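Local coordinates for probable aminotransferase (Pseudomonas aeruginosa, PDB 5YKT), which is probably a class-III aminotransferase, of the family whose fold is built round a pyridoxal-phosphate-type cofactor, and here holds PMP, at residues R106-M111 / N332-A337; L224-M229 / E260-S265. The protein carries 1 engineered substitution. All coordinates share one frame; numbering follows the deposited sequence.

Contact 1 of 2, residues R106-M111 / N332-A337; sequences RGSTLM and NALQLA
Ser108 O faces the start of helix 333-346 and takes a hydrogen bond from Leu334 N at 3.2 Å. The N-H lies in the carbonyl plane, on a lone pair, with an angle of 154° at the hydrogen. The side chains join beside this bond: Ser108 CB meets Leu334 CB and CD2. Next along the loop, Thr109 OG1 rests 3.4 Å from Asn332 CB, the two side chains slanting across each other. One residue before Ser108 in the chain, Gly107 O touches Ala333 CB at 3.4 Å and also accepts from Gln103 NE2. The apolar part is small, with Leu110 CD1 4.2 Å from Ala333 CB. A water adds a second polar link, accepting from Leu110 N at 3.0 Å and from Ala333 N at 3.1 Å, so an amide of the first helical turn and one of the loop share one oxygen. Asn332 turns its amide back over the helix start, CG lying between its own backbone N and carbonyl carbon (chi1 79°). OD1 thereby receives Gln335 N at 2.9 Å, almost straight at 170°. In return Asn332 N gives to Gln335 OE1 at 3.0 Å, from a position tilted out of that amide's plane. The other ends of both amides are held too, Asn332 ND2 by Gly291 O of the second subunit and Gln335 NE2 by Pro293 O and Thr136 O, which should fix their flips. Reciprocal bonding between Asn332 and Gln335 is a capping box, with Asn332 as N-cap, and the loop carbonyl of Ser108 serves a further amide at the same helix N-terminus.

Contact 2 of 2, residues L224-M229 / E260-S265; sequences LTEPFM and ETHTIS. With PMP (4'-deoxy-4'-aminopyridoxal-5'-phosphate), chain C.
Pro227 and Thr263 reach toward each other in the tight part, ring atom CG 3.3 Å from Thr263 OG1. Thr263 CG2 presses equally close to the backbone, 3.3 Å from Phe228 O, and also lies against Phe228 CB. With OG1 set between its own backbone N and carbonyl carbon (chi1 58°), Thr263 donates to Glu260 OE1 at 2.7 Å, reaching it from above the carboxylate plane. Tyr271 N and Ser272 N hold that carboxylate as well, so a buried acidic group has three donors. Packing is looser toward PMP. Glu226 OE1 comes no nearer to His262 than 3.8 Å, at CB, its carboxylate plane turned 66° from the ring, and a water mediates instead: it donates to Glu226 OE1 at 2.7 Å and accepts from His262 N at 2.9 Å. Thr230 OG1 bonds both Glu226 OE1 and His262 ND1, which probably helps to hold carboxylate and ring relative to each other. PMP O3 lies over one face of His262, offset toward the rim and 3.1 Å from CE1; Glu226 packs on the PMP methyl C2A, and Thr261 CB on its pyridine ring. The two segments run on from the ends of the neighbouring parallel strands 220-225 and 255-259, with Tyr271 of helix 270-275 against Pro227, Phe228 and Thr263, and Ile382 of strand 378-382 against Phe228 and Thr263.

In the fold
Both contacts are buried, but in different ways. Contact 2 lies in the heart of the chain, its centre about 7 Å from that of the chain, where loops at the ends of two sheet strands build part of the PMP pocket; no other protein chain touches its segments. Contact 1 is centred about 25 Å from the chain centre and is shielded by the second subunit, joining an interface loop to a helix start. Backbone bonding and helix capping dominate there, whereas contact 2 has no direct hydrogen bond between its segments and relies on packing and a water. They share no elements: their centres are 28 Å apart, and contact 2 is nested in the loop closed by contact 1.

Contact 1 of 2, residues R106-M111 / N332-A337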
loop_
_atom_site.group_PDB
_atom_site.type_symbol
_atom_site.label_atom_id
_atom_site.label_comp_id
_atom_site.label_asym_id
_atom_site.label_seq_id
_atom_site.Cartn_x
_atom_site.Cartn_y
_atom_site.Cartn_z
ATOM N N ARG A 106 4.366 18.703 -11.582
ATOM C CA ARG A 106 5.793 18.602 -11.926
ATOM C C ARG A 106 6.422 17.245 -11.646
ATOM O O ARG A 106 7.649 17.139 -11.505
ATOM C CB ARG A 106 6.588 19.735 -11.266
ATOM C CG ARG A 106 6.617 19.719 -9.761
ATOM C CD ARG A 106 7.386 20.938 -9.266
ATOM N NE ARG A 106 7.518 20.957 -7.809
ATOM C CZ ARG A 106 8.157 21.902 -7.111
ATOM N NH1 ARG A 106 8.755 22.924 -7.726
ATOM N NH2 ARG A 106 8.202 21.819 -5.780
ATOM N N GLY A 107 5.587 16.209 -11.612
ATOM C CA GLY A 107 6.055 14.825 -11.512
ATOM C C GLY A 107 5.642 14.218 -10.193
ATOM O O GLY A 107 6.143 14.624 -9.141
ATOM N N SER A 108 4.755 13.233 -10.241
ATOM C CA SER A 108 4.259 12.571 -9.043
ATOM C C SER A 108 5.076 11.349 -8.648
ATOM O O SER A 108 5.288 11.123 -7.464
ATOM C CB SER A 108 2.798 12.175 -9.237
ATOM O OG SER A 108 2.033 13.291 -9.640
ATOM N N THR A 109 5.521 10.562 -9.635
ATOM C CA THR A 109 6.272 9.345 -9.343
ATOM C C THR A 109 7.350 9.112 -10.397
ATOM O O THR A 109 7.071 8.905 -11.568
ATOM C CB THR A 109 5.333 8.143 -9.067
ATOM O OG1 THR A 109 6.066 7.116 -8.383
ATOM C CG2 THR A 109 4.698 7.606 -10.326
ATOM N N LEU A 110 8.586 9.223 -9.932
ATOM C CA LEU A 110 9.769 9.198 -10.764
ATOM C C LEU A 110 10.747 8.082 -10.456
ATOM O O LEU A 110 11.739 7.935 -11.187
ATOM C CB LEU A 110 10.493 10.532 -10.588
ATOM C CG LEU A 110 9.654 11.730 -11.062
ATOM C CD1 LEU A 110 9.708 12.814 -9.999
ATOM C CD2 LEU A 110 10.157 12.197 -12.407
ATOM N N MET A 111 10.490 7.311 -9.389
ATOM C CA MET A 111 11.480 6.371 -8.853
ATOM C C MET A 111 12.763 7.101 -8.435
ATOM O O MET A 111 13.850 6.526 -8.407
ATOM C CB MET A 111 11.748 5.233 -9.880
ATOM C CG MET A 111 12.564 4.045 -9.377
ATOM S SD MET A 111 12.098 3.421 -7.757
ATOM C CE MET A 111 10.481 2.717 -8.082
ATOM N N ASN A 332 7.375 8.322 -3.155
ATOM C CA ASN A 332 7.274 9.130 -4.350
ATOM C C ASN A 332 7.151 10.623 -4.076
ATOM O O ASN A 332 6.896 11.065 -2.933
ATOM C CB ASN A 332 6.225 8.574 -5.322
ATOM C CG ASN A 332 4.792 8.893 -4.982
ATOM O OD1 ASN A 332 4.461 9.857 -4.299
ATOM N ND2 ASN A 332 3.892 8.104 -5.575
ATOM N N ALA A 333 7.399 11.400 -5.126
ATOM C CA ALA A 333 7.445 12.851 -5.007
ATOM C C ALA A 333 6.170 13.426 -4.429
ATOM O O ALA A 333 6.211 14.383 -3.653
ATOM C CB ALA A 333 7.739 13.468 -6.363
ATOM N N LEU A 334 5.030 12.865 -4.828
ATOM C CA LEU A 334 3.749 13.363 -4.360
ATOM C C LEU A 334 3.576 13.159 -2.865
ATOM O O LEU A 334 3.194 14.079 -2.140
ATOM C CB LEU A 334 2.615 12.692 -5.146
ATOM C CG LEU A 334 1.291 13.404 -5.165
ATOM C CD1 LEU A 334 1.424 14.784 -5.813
ATOM C CD2 LEU A 334 0.298 12.553 -5.938
ATOM N N GLN A 335 3.920 11.965 -2.377
ATOM C CA GLN A 335 3.867 11.683 -0.950
ATOM C C GLN A 335 4.751 12.665 -0.179
ATOM O O GLN A 335 4.356 13.199 0.855
ATOM C CB GLN A 335 4.363 10.272 -0.655
ATOM C CG GLN A 335 3.499 9.128 -1.127
ATOM C CD GLN A 335 4.170 7.817 -0.806
ATOM O OE1 GLN A 335 5.378 7.651 -1.027
ATOM N NE2 GLN A 335 3.407 6.882 -0.233
ATOM N N LEU A 336 5.983 12.852 -0.641
ATOM C CA LEU A 336 6.941 13.676 0.093
ATOM C C LEU A 336 6.506 15.148 0.109
ATOM O O LEU A 336 6.682 15.827 1.121
ATOM C CB LEU A 336 8.361 13.526 -0.463
ATOM C CG LEU A 336 9.206 12.367 0.106
ATOM C CD1 LEU A 336 9.567 12.637 1.546
ATOM C CD2 LEU A 336 8.534 11.001 0.018
ATOM N N ALA A 337 5.911 15.633 -0.984
ATOM C CA ALA A 337 5.378 16.986 -1.015
ATOM C C ALA A 337 4.276 17.170 0.024
ATOM O O ALA A 337 4.257 18.168 0.731
ATOM C CB ALA A 337 4.845 17.339 -2.394
HETATM O O HOH W 1 9.321 9.964 -7.122
#

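Contact 2 of 2, residues L224-M229 / E260-S265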
loop_
_atom_site.group_PDB
_atom_site.type_symbol
_atom_site.label_atom_id
_atom_site.label_comp_id
_atom_site.label_asym_id
_atom_site.label_seq_id
_atom_site.Cartn_x
_atom_site.Cartn_y
_atom_site.Cartn_z
ATOM N N LEU A 224 5.720 -5.969 18.534
ATOM C CA LEU A 224 5.018 -4.942 17.767
ATOM C C LEU A 224 3.809 -4.510 18.585
ATOM O O LEU A 224 3.024 -5.346 18.987
ATOM C CB LEU A 224 4.554 -5.498 16.420
ATOM C CG LEU A 224 3.622 -4.623 15.563
ATOM C CD1 LEU A 224 4.288 -3.292 15.231
ATOM C CD2 LEU A 224 3.251 -5.319 14.262
ATOM N N THR A 225 3.656 -3.206 18.814
ATOM C CA THR A 225 2.542 -2.722 19.636
ATOM C C THR A 225 2.249 -1.253 19.431
ATOM O O THR A 225 3.146 -0.456 19.149
ATOM C CB THR A 225 2.842 -2.936 21.136
ATOM O OG1 THR A 225 1.680 -2.629 21.920
ATOM C CG2 THR A 225 4.053 -2.114 21.638
ATOM N N GLU A 226 0.977 -0.879 19.595
ATOM C CA GLU A 226 0.675 0.520 19.858
ATOM C C GLU A 226 1.138 0.819 21.291
ATOM O O GLU A 226 1.130 -0.070 22.135
ATOM C CB GLU A 226 -0.812 0.785 19.790
ATOM C CG GLU A 226 -1.457 0.592 18.436
ATOM C CD GLU A 226 -2.896 1.031 18.483
ATOM O OE1 GLU A 226 -3.140 2.223 18.213
ATOM O OE2 GLU A 226 -3.767 0.200 18.853
ATOM N N PRO A 227 1.535 2.065 21.571
ATOM C CA PRO A 227 1.908 2.405 22.964
ATOM C C PRO A 227 0.709 2.546 23.906
ATOM O O PRO A 227 0.868 2.554 25.141
ATOM C CB PRO A 227 2.644 3.725 22.800
ATOM C CG PRO A 227 2.027 4.361 21.577
ATOM C CD PRO A 227 1.647 3.226 20.657
ATOM N N PHE A 228 -0.477 2.648 23.320
ATOM C CA PHE A 228 -1.736 2.811 24.007
ATOM C C PHE A 228 -2.689 2.159 23.015
ATOM O O PHE A 228 -2.735 2.588 21.850
ATOM C CB PHE A 228 -1.952 4.324 24.157
ATOM C CG PHE A 228 -3.119 4.730 24.994
ATOM C CD1 PHE A 228 -4.414 4.592 24.525
ATOM C CD2 PHE A 228 -2.910 5.376 26.212
ATOM C CE1 PHE A 228 -5.479 5.007 25.298
ATOM C CE2 PHE A 228 -3.991 5.806 26.982
ATOM C CZ PHE A 228 -5.270 5.620 26.515
ATOM N N MET A 229 -3.386 1.082 23.394
ATOM C CA MET A 229 -4.172 0.355 22.384
ATOM C C MET A 229 -5.410 1.157 22.028
ATOM O O MET A 229 -6.036 1.730 22.923
ATOM C CB MET A 229 -4.562 -1.038 22.852
ATOM C CG MET A 229 -3.368 -1.887 23.260
ATOM S SD MET A 229 -3.817 -3.564 23.753
ATOM C CE MET A 229 -4.239 -4.312 22.169
ATOM N N GLU A 260 2.379 4.120 15.915
ATOM C CA GLU A 260 1.690 5.343 16.310
ATOM C C GLU A 260 0.666 5.827 15.281
ATOM O O GLU A 260 0.245 6.987 15.306
ATOM C CB GLU A 260 2.711 6.437 16.621
ATOM C CG GLU A 260 3.547 6.098 17.851
ATOM C CD GLU A 260 3.481 7.150 18.943
ATOM O OE1 GLU A 260 2.410 7.773 19.128
ATOM O OE2 GLU A 260 4.488 7.301 19.652
ATOM N N THR A 261 0.227 4.918 14.425
ATOM C CA THR A 261 -0.757 5.229 13.397
ATOM C C THR A 261 -1.991 5.947 13.960
ATOM O O THR A 261 -2.497 6.863 13.307
ATOM C CB THR A 261 -1.131 3.943 12.642
ATOM O OG1 THR A 261 0.045 3.479 11.963
ATOM C CG2 THR A 261 -2.233 4.163 11.606
ATOM N N HIS A 262 -2.461 5.522 15.130
ATOM C CA HIS A 262 -3.506 6.247 15.863
ATOM C C HIS A 262 -3.008 7.131 16.997
ATOM O O HIS A 262 -3.575 8.216 17.239
ATOM C CB HIS A 262 -4.546 5.281 16.444
ATOM C CG HIS A 262 -5.494 4.741 15.432
ATOM N ND1 HIS A 262 -6.353 3.704 15.720
ATOM C CD2 HIS A 262 -5.776 5.131 14.171
ATOM C CE1 HIS A 262 -7.091 3.452 14.651
ATOM N NE2 HIS A 262 -6.752 4.298 13.694
ATOM N N THR A 263 -1.998 6.675 17.734
ATOM C CA THR A 263 -1.553 7.382 18.928
ATOM C C THR A 263 -0.812 8.693 18.615
ATOM O O THR A 263 -0.531 9.459 19.529
ATOM C CB THR A 263 -0.745 6.488 19.874
ATOM O OG1 THR A 263 0.383 5.960 19.188
ATOM C CG2 THR A 263 -1.593 5.370 20.409
ATOM N N ILE A 264 -0.561 8.981 17.346
ATOM C CA ILE A 264 -0.159 10.317 16.889
ATOM C C ILE A 264 -1.144 11.416 17.334
ATOM O O ILE A 264 -0.776 12.578 17.424
ATOM C CB ILE A 264 0.082 10.343 15.362
ATOM C CG1 ILE A 264 0.806 11.610 14.900
ATOM C CG2 ILE A 264 -1.228 10.171 14.611
ATOM C CD1 ILE A 264 2.131 11.871 15.575
ATOM N N SER A 265 -2.374 11.040 17.695
ATOM C CA SER A 265 -3.285 12.002 18.324
ATOM C C SER A 265 -2.790 12.589 19.647
ATOM O O SER A 265 -3.307 13.612 20.080
ATOM C CB SER A 265 -4.644 11.367 18.560
ATOM O OG SER A 265 -4.561 10.341 19.547
HETATM N N1 PMP C . -1.591 0.353 12.752
HETATM C C2 PMP C . -2.642 0.766 13.492
HETATM C C2A PMP C . -2.501 1.048 14.963
HETATM C C3 PMP C . -3.935 0.991 12.836
HETATM O O3 PMP C . -5.017 1.406 13.534
HETATM C C4 PMP C . -4.079 0.725 11.401
HETATM C C4A PMP C . -5.410 0.948 10.741
HETATM N N4A PMP C . -5.887 2.291 11.046
HETATM C C5 PMP C . -2.860 0.269 10.704
HETATM C C6 PMP C . -1.688 0.095 11.429
HETATM C C5A PMP C . -2.906 -0.065 9.234
HETATM O O4P PMP C . -3.099 1.098 8.442
HETATM P P PMP C . -3.559 0.864 6.921
HETATM O O1P PMP C . -4.938 0.307 6.939
HETATM O O2P PMP C . -2.493 -0.057 6.357
HETATM O O3P PMP C . -3.524 2.249 6.346
HETATM O O HOH W 2 -1.307 3.839 17.151
#